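Local coordinates for protein serine protease inhibitor 2 (Anopheles gambiae, PDB 3PZF) that inhibits clip-domain serine proteases that activate phenoloxidases, forming a covalent complex with CLIPB9, and so restrains melanization in mosquito hemolymph, at residues S47-L52 with S88-L93; S96-N101 with L106-N111; N160-E165 with G345-A350. All coordinates share one frame; numbering follows the deposited sequence.

Interaction 1 (S47-L52 with S88-L93); sequences SVKILL and SYYKQL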
ATOM      1  N   SER A  47      -2.674   4.708  -1.272  1.00 17.63           N
ATOM      2  CA  SER A  47      -1.885   5.934  -1.071  1.00 16.62           C
ATOM      3  C   SER A  47      -1.354   6.449  -2.384  1.00 16.19           C
ATOM      4  O   SER A  47      -1.221   7.646  -2.568  1.00 19.66           O
ATOM      5  CB  SER A  47      -0.720   5.672  -0.096  1.00 19.80           C
ATOM      6  OG  SER A  47      -1.243   5.446   1.211  1.00 21.78           O
ATOM      7  N   VAL A  48      -1.041   5.556  -3.310  1.00 16.91           N
ATOM      8  CA  VAL A  48      -0.596   6.002  -4.626  1.00 16.30           C
ATOM      9  C   VAL A  48      -1.703   6.815  -5.282  1.00 21.01           C
ATOM     10  O   VAL A  48      -1.432   7.835  -5.920  1.00 20.53           O
ATOM     11  CB  VAL A  48      -0.167   4.844  -5.543  1.00 20.27           C
ATOM     12  CG1 VAL A  48       0.233   5.366  -6.933  1.00 20.73           C
ATOM     13  CG2 VAL A  48       1.013   4.096  -4.932  1.00 18.27           C
ATOM     14  N   LYS A  49      -2.951   6.386  -5.124  1.00 20.36           N
ATOM     15  CA  LYS A  49      -4.038   7.143  -5.743  1.00 20.40           C
ATOM     16  C   LYS A  49      -4.178   8.521  -5.101  1.00 25.26           C
ATOM     17  O   LYS A  49      -4.476   9.500  -5.788  1.00 22.66           O
ATOM     18  CB  LYS A  49      -5.347   6.356  -5.687  1.00 20.75           C
ATOM     19  CG  LYS A  49      -5.208   5.010  -6.399  1.00 19.23           C
ATOM     20  CD  LYS A  49      -6.610   4.404  -6.715  1.00 21.09           C
ATOM     21  CE  LYS A  49      -7.352   3.939  -5.474  1.00 27.57           C
ATOM     22  NZ  LYS A  49      -8.601   3.133  -5.870  1.00 22.52           N
ATOM     23  N   ILE A  50      -3.958   8.605  -3.795  1.00 18.67           N
ATOM     24  CA  ILE A  50      -3.926   9.915  -3.127  1.00 21.98           C
ATOM     25  C   ILE A  50      -2.851  10.842  -3.762  1.00 18.11           C
ATOM     26  O   ILE A  50      -3.110  12.041  -3.986  1.00 19.69           O
ATOM     27  CB  ILE A  50      -3.632   9.782  -1.603  1.00 23.73           C
ATOM     28  CG1 ILE A  50      -4.772   9.049  -0.874  1.00 24.43           C
ATOM     29  CG2 ILE A  50      -3.452  11.167  -0.972  1.00 23.25           C
ATOM     30  CD1 ILE A  50      -6.115   9.684  -1.052  1.00 30.24           C
ATOM     31  N   LEU A  51      -1.664  10.306  -4.015  1.00 19.64           N
ATOM     32  CA  LEU A  51      -0.566  11.096  -4.608  1.00 19.95           C
ATOM     33  C   LEU A  51      -0.963  11.612  -5.977  1.00 25.38           C
ATOM     34  O   LEU A  51      -0.733  12.774  -6.332  1.00 21.23           O
ATOM     35  CB  LEU A  51       0.706  10.237  -4.780  1.00 19.23           C
ATOM     36  CG  LEU A  51       1.232   9.635  -3.489  1.00 25.52           C
ATOM     37  CD1 LEU A  51       2.583   8.907  -3.709  1.00 20.92           C
ATOM     38  CD2 LEU A  51       1.374  10.766  -2.484  1.00 27.81           C
ATOM     39  N   LEU A  52      -1.532  10.720  -6.766  1.00 21.31           N
ATOM     40  CA  LEU A  52      -1.988  11.076  -8.104  1.00 26.22           C
ATOM     41  C   LEU A  52      -3.094  12.115  -8.059  1.00 25.24           C
ATOM     42  O   LEU A  52      -3.122  13.003  -8.894  1.00 24.22           O
ATOM     43  CB  LEU A  52      -2.460   9.840  -8.861  1.00 24.59           C
ATOM     44  CG  LEU A  52      -1.359   8.808  -9.145  1.00 25.75           C
ATOM     45  CD1 LEU A  52      -1.983   7.551  -9.773  1.00 26.25           C
ATOM     46  CD2 LEU A  52      -0.306   9.426 -10.059  1.00 27.11           C
ATOM     47  N   SER A  88     -14.385  14.645  -1.280  1.00 33.32           N
ATOM     48  CA  SER A  88     -15.139  13.995  -0.209  1.00 31.03           C
ATOM     49  C   SER A  88     -14.901  12.493  -0.210  1.00 30.73           C
ATOM     50  O   SER A  88     -14.851  11.884   0.841  1.00 33.36           O
ATOM     51  CB  SER A  88     -16.643  14.308  -0.278  1.00 36.45           C
ATOM     52  OG  SER A  88     -17.175  13.987  -1.544  1.00 44.35           O
ATOM     53  N   TYR A  89     -14.704  11.914  -1.388  1.00 30.19           N
ATOM     54  CA  TYR A  89     -14.418  10.486  -1.512  1.00 29.94           C
ATOM     55  C   TYR A  89     -13.110  10.133  -0.846  1.00 28.85           C
ATOM     56  O   TYR A  89     -13.078   9.267   0.031  1.00 28.83           O
ATOM     57  CB  TYR A  89     -14.324  10.085  -2.989  1.00 33.22           C
ATOM     58  CG  TYR A  89     -14.043   8.616  -3.214  1.00 32.11           C
ATOM     59  CD1 TYR A  89     -15.046   7.672  -3.006  1.00 48.31           C
ATOM     60  CD2 TYR A  89     -12.815   8.178  -3.659  1.00 34.48           C
ATOM     61  CE1 TYR A  89     -14.820   6.337  -3.213  1.00 41.93           C
ATOM     62  CE2 TYR A  89     -12.568   6.814  -3.862  1.00 40.53           C
ATOM     63  CZ  TYR A  89     -13.592   5.909  -3.643  1.00 37.23           C
ATOM     64  OH  TYR A  89     -13.403   4.556  -3.835  1.00 41.09           O
ATOM     65  N   TYR A  90     -12.016  10.747  -1.295  1.00 24.29           N
ATOM     66  CA  TYR A  90     -10.714  10.413  -0.735  1.00 24.31           C
ATOM     67  C   TYR A  90     -10.638  10.810   0.729  1.00 25.19           C
ATOM     68  O   TYR A  90     -10.018  10.118   1.531  1.00 24.88           O
ATOM     69  CB  TYR A  90      -9.559  10.990  -1.564  1.00 22.52           C
ATOM     70  CG  TYR A  90      -9.368  10.199  -2.818  1.00 30.87           C
ATOM     71  CD1 TYR A  90      -8.901   8.885  -2.747  1.00 34.04           C
ATOM     72  CD2 TYR A  90      -9.705  10.708  -4.059  1.00 26.11           C
ATOM     73  CE1 TYR A  90      -8.741   8.132  -3.870  1.00 35.57           C
ATOM     74  CE2 TYR A  90      -9.533   9.956  -5.208  1.00 28.49           C
ATOM     75  CZ  TYR A  90      -9.056   8.654  -5.094  1.00 35.95           C
ATOM     76  OH  TYR A  90      -8.863   7.853  -6.189  1.00 39.01           O
ATOM     77  N   LYS A  91     -11.317  11.888   1.094  1.00 29.42           N
ATOM     78  CA  LYS A  91     -11.290  12.318   2.478  1.00 24.36           C
ATOM     79  C   LYS A  91     -11.980  11.267   3.367  1.00 27.77           C
ATOM     80  O   LYS A  91     -11.514  10.956   4.464  1.00 28.83           O
ATOM     81  CB  LYS A  91     -11.974  13.680   2.599  1.00 32.35           C
ATOM     82  CG  LYS A  91     -11.929  14.281   3.979  1.00 30.63           C
ATOM     83  CD  LYS A  91     -12.604  15.676   3.981  1.00 35.31           C
ATOM     84  CE  LYS A  91     -13.265  15.954   5.307  1.00 46.10           C
ATOM     85  NZ  LYS A  91     -12.266  16.285   6.351  1.00 52.56           N
ATOM     86  N   GLN A  92     -13.104  10.738   2.896  1.00 27.70           N
ATOM     87  CA  GLN A  92     -13.864   9.762   3.669  1.00 27.88           C
ATOM     88  C   GLN A  92     -13.031   8.502   3.860  1.00 28.22           C
ATOM     89  O   GLN A  92     -12.951   7.965   4.968  1.00 26.08           O
ATOM     90  CB  GLN A  92     -15.163   9.388   2.956  1.00 29.04           C
ATOM     91  CG  GLN A  92     -15.835   8.167   3.576  1.00 38.52           C
ATOM     92  CD  GLN A  92     -17.179   7.805   2.953  1.00 47.53           C
ATOM     93  OE1 GLN A  92     -17.874   6.909   3.439  1.00 50.78           O
ATOM     94  NE2 GLN A  92     -17.555   8.502   1.886  1.00 41.70           N
ATOM     95  N   LEU A  93     -12.429   8.021   2.772  1.00 22.96           N
ATOM     96  CA  LEU A  93     -11.602   6.803   2.836  1.00 27.05           C
ATOM     97  C   LEU A  93     -10.351   6.991   3.718  1.00 26.99           C
ATOM     98  O   LEU A  93      -9.975   6.079   4.442  1.00 24.54           O
ATOM     99  CB  LEU A  93     -11.170   6.357   1.432  1.00 23.59           C
ATOM    100  CG  LEU A  93     -12.126   5.417   0.670  1.00 30.24           C
ATOM    101  CD1 LEU A  93     -13.534   6.001   0.545  1.00 35.54           C
ATOM    102  CD2 LEU A  93     -11.569   5.154  -0.712  1.00 33.41           C
TER
HETATM  103  O   HOH W   1     -10.262   5.220  -6.431  1.00 31.28           O
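Ile50 and Tyr90 form the close-packed half of a helix-to-helix contact in the serpin fold, where helix 45-58, packed behind the central sheet against strand 177-188, meets helix 83-98. The backbones come nearest at Ile50 CA and Tyr90 CA, 7.2 Å apart, and side chains fill the space between. The delta methyl of Ile50 does most of the touching: CD1 lies 3.4 Å from Tyr90 CD1 and also meets Tyr90 CB and CG, so it nestles into the corner where the ring joins its stem. With CG1 beside the backbone N (chi1 -65°), the ethyl branch swings across to helix 83-98, and the two side chains run past each other in opposite directions. Tyr90 itself leans over helix 45-58, where it also packs against Phe46 and Thr53, and one face of its ring is covered by Tyr89, whose CD2 stands 3.8 Å above the plane near the centre. Toward the phenol end the fit becomes looser and more polar. Lys49 crosses Tyr90 at roughly a right angle, and its nearest approach is the 3.9 Å between Lys49 CB and Tyr90 OH. Its chain then bends at chi3 (-70°), leaving the ammonium one water away from the hydroxyl and held by a salt bridge to Asp26 of helix 24-35. The hydroxyl in turn is hydrogen-bonded to the carbonyl of Val77 in the segment leading to helix 83-98. Thus the buried polar tips both have protein partners, and a water completes the link between them: it accepts from Lys49 NZ at 2.7 Å and donates to Tyr90 OH at 3.0 Å.

Interaction 2 (S96-N101 with L106-N111); sequences SAQQDN and LNIATN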
ATOM      1  N   SER A  96     -11.618   6.969   7.328  1.00 31.79           N
ATOM      2  CA  SER A  96     -12.099   5.667   7.769  1.00 28.84           C
ATOM      3  C   SER A  96     -10.885   4.805   8.121  1.00 34.44           C
ATOM      4  O   SER A  96     -10.894   4.060   9.099  1.00 33.88           O
ATOM      5  CB  SER A  96     -12.891   4.962   6.668  1.00 28.88           C
ATOM      6  OG  SER A  96     -13.238   3.624   7.037  1.00 32.17           O
ATOM      7  N   ALA A  97      -9.844   4.901   7.304  1.00 25.72           N
ATOM      8  CA  ALA A  97      -8.655   4.055   7.508  1.00 29.92           C
ATOM      9  C   ALA A  97      -7.842   4.492   8.712  1.00 31.30           C
ATOM     10  O   ALA A  97      -7.378   3.655   9.492  1.00 33.48           O
ATOM     11  CB  ALA A  97      -7.757   4.075   6.276  1.00 23.91           C
ATOM     12  N   GLN A  98      -7.659   5.800   8.855  1.00 29.91           N
ATOM     13  CA  GLN A  98      -6.729   6.336   9.837  1.00 36.83           C
ATOM     14  C   GLN A  98      -7.440   6.716  11.109  1.00 46.61           C
ATOM     15  O   GLN A  98      -6.819   7.274  12.015  1.00 45.21           O
ATOM     16  CB  GLN A  98      -6.054   7.602   9.333  1.00 35.18           C
ATOM     17  CG  GLN A  98      -5.141   7.442   8.167  1.00 30.18           C
ATOM     18  CD  GLN A  98      -4.534   8.774   7.803  1.00 33.29           C
ATOM     19  OE1 GLN A  98      -3.398   9.062   8.156  1.00 31.53           O
ATOM     20  NE2 GLN A  98      -5.306   9.616   7.142  1.00 45.47           N
ATOM     21  N   GLN A  99      -8.735   6.430  11.171  1.00 38.97           N
ATOM     22  CA  GLN A  99      -9.550   6.895  12.288  1.00 51.78           C
ATOM     23  C   GLN A  99      -8.789   6.628  13.574  1.00 55.87           C
ATOM     24  O   GLN A  99      -8.297   5.523  13.786  1.00 50.62           O
ATOM     25  CB  GLN A  99     -10.904   6.171  12.314  1.00 41.10           C
ATOM     26  N   ASP A 100      -8.654   7.645  14.420  1.00 60.02           N
ATOM     27  CA  ASP A 100      -8.034   7.436  15.720  1.00 63.44           C
ATOM     28  C   ASP A 100      -8.929   6.515  16.530  1.00 59.72           C
ATOM     29  O   ASP A 100     -10.140   6.738  16.638  1.00 61.72           O
ATOM     30  CB  ASP A 100      -7.785   8.761  16.449  1.00 67.88           C
ATOM     31  CG  ASP A 100      -6.695   9.591  15.787  1.00 76.46           C
ATOM     32  OD1 ASP A 100      -5.858   9.008  15.059  1.00 77.29           O
ATOM     33  OD2 ASP A 100      -6.676  10.826  15.990  1.00 80.93           O
ATOM     34  N   ASN A 101      -8.330   5.462  17.074  1.00 43.88           N
ATOM     35  CA  ASN A 101      -9.070   4.483  17.857  1.00 51.69           C
ATOM     36  C   ASN A 101      -8.147   3.621  18.709  1.00 48.33           C
ATOM     37  O   ASN A 101      -6.933   3.590  18.503  1.00 48.92           O
ATOM     38  CB  ASN A 101      -9.870   3.576  16.933  1.00 51.70           C
ATOM     39  CG  ASN A 101      -8.987   2.638  16.161  1.00 50.15           C
ATOM     40  OD1 ASN A 101      -8.829   1.475  16.532  1.00 47.83           O
ATOM     41  ND2 ASN A 101      -8.391   3.138  15.085  1.00 44.64           N
ATOM     42  N   LEU A 106      -3.176   3.379  12.420  1.00 29.75           N
ATOM     43  CA  LEU A 106      -2.778   3.414  11.030  1.00 22.05           C
ATOM     44  C   LEU A 106      -2.542   4.858  10.621  1.00 28.12           C
ATOM     45  O   LEU A 106      -3.397   5.714  10.855  1.00 27.44           O
ATOM     46  CB  LEU A 106      -3.836   2.764  10.164  1.00 22.91           C
ATOM     47  CG  LEU A 106      -3.344   2.492   8.727  1.00 29.13           C
ATOM     48  CD1 LEU A 106      -4.059   1.302   8.128  1.00 31.12           C
ATOM     49  CD2 LEU A 106      -3.531   3.737   7.848  1.00 29.31           C
ATOM     50  N   ASN A 107      -1.389   5.150  10.029  1.00 24.98           N
ATOM     51  CA  ASN A 107      -1.130   6.530   9.586  1.00 26.15           C
ATOM     52  C   ASN A 107      -0.620   6.554   8.155  1.00 29.81           C
ATOM     53  O   ASN A 107       0.321   5.832   7.811  1.00 26.48           O
ATOM     54  CB  ASN A 107      -0.150   7.248  10.522  1.00 27.93           C
ATOM     55  CG  ASN A 107      -0.056   8.742  10.233  1.00 35.15           C
ATOM     56  OD1 ASN A 107      -1.075   9.407  10.019  1.00 33.36           O
ATOM     57  ND2 ASN A 107       1.162   9.272  10.215  1.00 31.29           N
ATOM     58  N   ILE A 108      -1.268   7.366   7.318  1.00 27.67           N
ATOM     59  CA  ILE A 108      -0.786   7.638   5.972  1.00 23.18           C
ATOM     60  C   ILE A 108      -0.244   9.073   5.951  1.00 29.09           C
ATOM     61  O   ILE A 108      -0.943  10.019   6.334  1.00 30.64           O
ATOM     62  CB  ILE A 108      -1.926   7.489   4.960  1.00 19.29           C
ATOM     63  CG1 ILE A 108      -2.396   6.027   4.903  1.00 20.60           C
ATOM     64  CG2 ILE A 108      -1.511   7.963   3.565  1.00 26.37           C
ATOM     65  CD1 ILE A 108      -3.789   5.926   4.206  1.00 21.77           C
ATOM     66  N   ALA A 109       1.011   9.240   5.554  1.00 25.73           N
ATOM     67  CA  ALA A 109       1.637  10.561   5.602  1.00 27.97           C
ATOM     68  C   ALA A 109       2.183  10.922   4.235  1.00 23.99           C
ATOM     69  O   ALA A 109       2.843  10.105   3.581  1.00 22.77           O
ATOM     70  CB  ALA A 109       2.731  10.606   6.648  1.00 35.36           C
ATOM     71  N   THR A 110       1.927  12.160   3.815  1.00 22.52           N
ATOM     72  CA  THR A 110       2.282  12.581   2.472  1.00 19.87           C
ATOM     73  C   THR A 110       2.769  14.025   2.536  1.00 28.98           C
ATOM     74  O   THR A 110       2.131  14.871   3.169  1.00 29.22           O
ATOM     75  CB  THR A 110       1.034  12.514   1.521  1.00 22.16           C
ATOM     76  OG1 THR A 110       0.482  11.198   1.507  1.00 23.16           O
ATOM     77  CG2 THR A 110       1.397  12.928   0.079  1.00 26.07           C
ATOM     78  N   ASN A 111       3.895  14.304   1.883  1.00 24.40           N
ATOM     79  CA  ASN A 111       4.502  15.637   1.889  0.50 26.42           C
ATOM     80  C   ASN A 111       5.115  15.962   0.528  1.00 26.70           C
ATOM     81  O   ASN A 111       5.870  15.153  -0.012  1.00 29.61           O
ATOM     82  CB  ASN A 111       5.621  15.685   2.953  0.50 27.86           C
ATOM     83  CG  ASN A 111       5.956  17.098   3.422  0.50 35.61           C
ATOM     84  OD1 ASN A 111       5.823  18.076   2.680  0.50 36.67           O
ATOM     85  ND2 ASN A 111       6.435  17.201   4.664  0.50 30.93           N
TER
HETATM   86  O   HOH W   2      -4.018   7.513  12.440  1.00 37.53           O
HETATM   87  O   HOH W   3      -4.961   5.550  13.866  1.00 45.40           O
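The main-chain carbonyl oxygen of Gln98 has two waters within hydrogen-bonding distance, both close to Leu106, at the turn where helix 83-98 gives way to strand 105-115. The first water lies 2.8 Å from Gln98 O; the second is 3.1 Å from Gln98 O and accepts from Leu106 N at 3.2 Å. How the waters share out their protons remains open, since more acceptors surround them than they have protons to give. Direct contact is made alongside. Gln98 CA approaches Leu106 O at 3.5 Å in a CA-H...O contact, and the Gln98 side chain, extended beyond CG, runs past this carbonyl toward Ile108, so that its CD comes to 3.6 Å from Ile108 N. Leu106 CB lies against the Ala97 carbonyl, 3.7 Å from Ala97 O. The aliphatic contact comes from Leu106 CD2: with Leu106 CG anti to the backbone N (chi1 -167°), this methyl reaches Gln98 CG at 4.1 Å. Leu387 touches both Ala97 and Leu106, while Ile108 packs on Phe46 and Ser47 of helix 45-58. Along the turn, Asn101 ND2 donates to Gln99 O at 2.7 Å with the acceptor in its amide plane, and Asn101 OD1 accepts backbone N-H groups just beyond, so this amide bonds at both its ends within the turn. The Asn107 backbone pairs with Tyr184 of the neighbouring strand 177-188, and its side chain separately donates through ND2 to His158 O at the end of helix 144-158. A helix end presents carbonyls that have run out of helical N-H partners; here those of Ser96 and Ala97 are met instead by the Lys243 ammonium and the Tyr104 hydroxyl, with water near Gln98 O.

Interaction 3 (N160-E165 with G345-A350); sequences NGRLRE and GSEAYA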
ATOM      1  N   ASN A 160       6.435   6.639  13.549  1.00 49.00           N
ATOM      2  CA  ASN A 160       6.810   6.238  14.904  1.00 57.81           C
ATOM      3  C   ASN A 160       8.141   5.486  14.909  1.00 51.56           C
ATOM      4  O   ASN A 160       8.353   4.566  15.710  1.00 49.28           O
ATOM      5  CB  ASN A 160       5.702   5.376  15.520  1.00 62.34           C
ATOM      6  CG  ASN A 160       5.872   5.182  17.019  1.00 76.37           C
ATOM      7  OD1 ASN A 160       6.217   6.118  17.746  1.00 84.47           O
ATOM      8  ND2 ASN A 160       5.635   3.957  17.489  1.00 76.47           N
ATOM      9  N   GLY A 161       9.031   5.875  14.000  1.00 42.72           N
ATOM     10  CA  GLY A 161      10.341   5.259  13.886  1.00 36.29           C
ATOM     11  C   GLY A 161      10.372   3.899  13.187  1.00 35.66           C
ATOM     12  O   GLY A 161      11.445   3.272  13.094  1.00 35.90           O
ATOM     13  N   ARG A 162       9.225   3.440  12.682  1.00 32.15           N
ATOM     14  CA  ARG A 162       9.160   2.145  12.006  1.00 32.44           C
ATOM     15  C   ARG A 162      10.003   2.223  10.754  1.00 33.92           C
ATOM     16  O   ARG A 162      10.657   1.253  10.381  1.00 31.25           O
ATOM     17  CB  ARG A 162       7.716   1.779  11.656  1.00 32.68           C
ATOM     18  CG  ARG A 162       7.547   0.443  10.907  1.00 35.09           C
ATOM     19  CD  ARG A 162       8.136  -0.749  11.666  1.00 33.09           C
ATOM     20  NE  ARG A 162       7.990  -1.982  10.881  1.00 31.86           N
ATOM     21  CZ  ARG A 162       8.798  -2.334   9.881  1.00 27.41           C
ATOM     22  NH1 ARG A 162       9.836  -1.558   9.560  1.00 34.86           N
ATOM     23  NH2 ARG A 162       8.585  -3.468   9.225  1.00 30.37           N
ATOM     24  N   LEU A 163       9.978   3.396  10.118  1.00 30.56           N
ATOM     25  CA  LEU A 163      10.795   3.680   8.945  1.00 32.57           C
ATOM     26  C   LEU A 163      11.663   4.890   9.292  1.00 39.02           C
ATOM     27  O   LEU A 163      11.176   5.844   9.901  1.00 36.95           O
ATOM     28  CB  LEU A 163       9.922   4.047   7.730  1.00 29.12           C
ATOM     29  CG  LEU A 163       8.801   3.085   7.317  1.00 28.26           C
ATOM     30  CD1 LEU A 163       8.015   3.654   6.144  1.00 27.79           C
ATOM     31  CD2 LEU A 163       9.371   1.689   6.995  1.00 26.93           C
ATOM     32  N   ARG A 164      12.925   4.857   8.869  1.00 33.95           N
ATOM     33  CA  ARG A 164      13.927   5.824   9.305  1.00 42.46           C
ATOM     34  C   ARG A 164      14.479   6.664   8.164  1.00 39.40           C
ATOM     35  O   ARG A 164      15.058   7.712   8.398  1.00 37.49           O
ATOM     36  CB  ARG A 164      15.103   5.088   9.951  1.00 44.66           C
ATOM     37  CG  ARG A 164      14.756   4.258  11.174  1.00 51.82           C
ATOM     38  CD  ARG A 164      14.467   5.136  12.380  1.00 66.31           C
ATOM     39  NE  ARG A 164      14.211   4.339  13.578  1.00 74.33           N
ATOM     40  CZ  ARG A 164      14.431   4.758  14.821  1.00 84.45           C
ATOM     41  NH1 ARG A 164      14.923   5.973  15.043  1.00 86.97           N
ATOM     42  NH2 ARG A 164      14.168   3.957  15.844  1.00 85.43           N
ATOM     43  N   GLU A 165      14.337   6.198   6.928  1.00 36.94           N
ATOM     44  CA  GLU A 165      14.872   6.955   5.805  1.00 34.54           C
ATOM     45  C   GLU A 165      14.261   6.481   4.515  1.00 34.27           C
ATOM     46  O   GLU A 165      13.795   5.342   4.401  1.00 32.92           O
ATOM     47  CB  GLU A 165      16.392   6.811   5.704  1.00 41.98           C
ATOM     48  CG  GLU A 165      16.840   5.439   5.237  1.00 54.98           C
ATOM     49  CD  GLU A 165      16.804   4.408   6.355  1.00 70.23           C
ATOM     50  OE1 GLU A 165      16.447   3.231   6.097  1.00 61.17           O
ATOM     51  OE2 GLU A 165      17.149   4.782   7.498  1.00 78.53           O
ATOM     52  N   GLY A 345      -0.099 -10.046  15.775  1.00 24.45           N
ATOM     53  CA  GLY A 345      -0.629  -9.098  14.800  1.00 24.66           C
ATOM     54  C   GLY A 345       0.474  -8.408  14.015  1.00 25.68           C
ATOM     55  O   GLY A 345       1.401  -9.065  13.580  1.00 24.01           O
ATOM     56  N   SER A 346       0.374  -7.093  13.836  1.00 23.57           N
ATOM     57  CA  SER A 346       1.367  -6.339  13.076  1.00 23.80           C
ATOM     58  C   SER A 346       1.917  -5.211  13.943  1.00 29.20           C
ATOM     59  O   SER A 346       1.159  -4.379  14.436  1.00 23.00           O
ATOM     60  CB  SER A 346       0.737  -5.776  11.802  1.00 27.96           C
ATOM     61  OG  SER A 346       0.342  -6.830  10.942  1.00 27.71           O
ATOM     62  N   GLU A 347       3.229  -5.206  14.143  1.00 27.19           N
ATOM     63  CA  GLU A 347       3.872  -4.313  15.119  1.00 29.85           C
ATOM     64  C   GLU A 347       3.246  -4.507  16.499  1.00 32.54           C
ATOM     65  O   GLU A 347       3.125  -3.542  17.273  1.00 34.25           O
ATOM     66  CB  GLU A 347       3.733  -2.827  14.728  1.00 37.35           C
ATOM     67  CG  GLU A 347       3.881  -2.519  13.234  1.00 39.04           C
ATOM     68  CD  GLU A 347       5.276  -2.854  12.699  1.00 41.77           C
ATOM     69  OE1 GLU A 347       5.476  -2.846  11.457  1.00 32.37           O
ATOM     70  OE2 GLU A 347       6.168  -3.112  13.530  1.00 48.02           O
ATOM     71  N   ALA A 348       2.841  -5.746  16.801  1.00 25.69           N
ATOM     72  CA  ALA A 348       2.142  -6.075  18.039  1.00 27.98           C
ATOM     73  C   ALA A 348       3.044  -6.901  18.940  1.00 34.71           C
ATOM     74  O   ALA A 348       3.597  -7.909  18.495  1.00 41.59           O
ATOM     75  CB  ALA A 348       0.854  -6.895  17.710  1.00 26.55           C
ATOM     76  N   TYR A 349       3.203  -6.497  20.195  1.00 38.24           N
ATOM     77  CA  TYR A 349       4.003  -7.297  21.136  1.00 49.45           C
ATOM     78  C   TYR A 349       3.279  -7.506  22.459  1.00 47.79           C
ATOM     79  O   TYR A 349       3.865  -7.989  23.426  1.00 52.38           O
ATOM     80  CB  TYR A 349       5.361  -6.649  21.418  1.00 61.56           C
ATOM     81  CG  TYR A 349       5.953  -5.905  20.259  1.00 70.47           C
ATOM     82  CD1 TYR A 349       6.492  -6.580  19.166  1.00 71.25           C
ATOM     83  CD2 TYR A 349       5.977  -4.517  20.255  1.00 73.21           C
ATOM     84  CE1 TYR A 349       7.034  -5.881  18.099  1.00 69.75           C
ATOM     85  CE2 TYR A 349       6.516  -3.817  19.202  1.00 67.60           C
ATOM     86  CZ  TYR A 349       7.044  -4.498  18.129  1.00 67.72           C
ATOM     87  OH  TYR A 349       7.578  -3.776  17.086  1.00 78.49           O
ATOM     88  N   ALA A 350       2.019  -7.106  22.512  1.00 47.14           N
ATOM     89  CA  ALA A 350       1.198  -7.358  23.678  1.00 55.40           C
ATOM     90  C   ALA A 350      -0.229  -7.567  23.219  1.00 55.24           C
ATOM     91  O   ALA A 350      -0.694  -6.905  22.291  1.00 54.97           O
ATOM     92  CB  ALA A 350       1.287  -6.197  24.664  1.00 60.36           C
TER
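Arg162 NE donates to Glu347 OE1 at 2.7 Å with an N-H...O angle of 149°, forming the salt bridge that carries this contact. A single N-H reaches a single oxygen: the acceptor lies at the edge of the guanidinium, near its plane, whereas the carboxylate is turned 72° against it and is met on the syn side of OE1. Glu347 OE1 has a second partner in the hydroxyl of Thr340, and Arg162 NH2 makes weak bonds to Thr340 OG1 and to the carbonyls of Phe290 and Ile339, so Thr340 bonds the carboxylate and, weakly, the guanidinium. Around the bridge the aliphatic part of the arginine closes in, with Arg162 CD 3.4 Å from Glu347 OE1. The chain, bent at chi2 (57°), also touches Tyr184. Glu347 belongs to the hinge region required for binding peptidase, and the bridge ties that hinge to the main body of the serpin. Just before it, Ser346 pairs through its backbone with Gly187, placing the start of the hinge beside strand 177-188, close to the end of strand 332-341, while Arg162 comes from the loop following helix 144-158.

The three contacts follow one another along the chain, each closing before the next opens. Interactions 1 and 2 share helix 83-98, and their centres are 11 Å apart; they touch where Leu51 CD2 meets Thr110 CG2 at 3.4 Å, so helix 45-58 packs against strand 105-115, to which helix 83-98 leads through a turn. Interaction 3 does not touch them: its centre lies about 15 Å from that of interaction 2 and about 24 Å from that of interaction 1. Strand 177-188 connects them, pairing with both strand 105-115 and hinge strand 345-346. The helical layer behind the sheet and the peptidase-binding hinge are thus joined through the sheet that, in serpins, accepts the reactive loop.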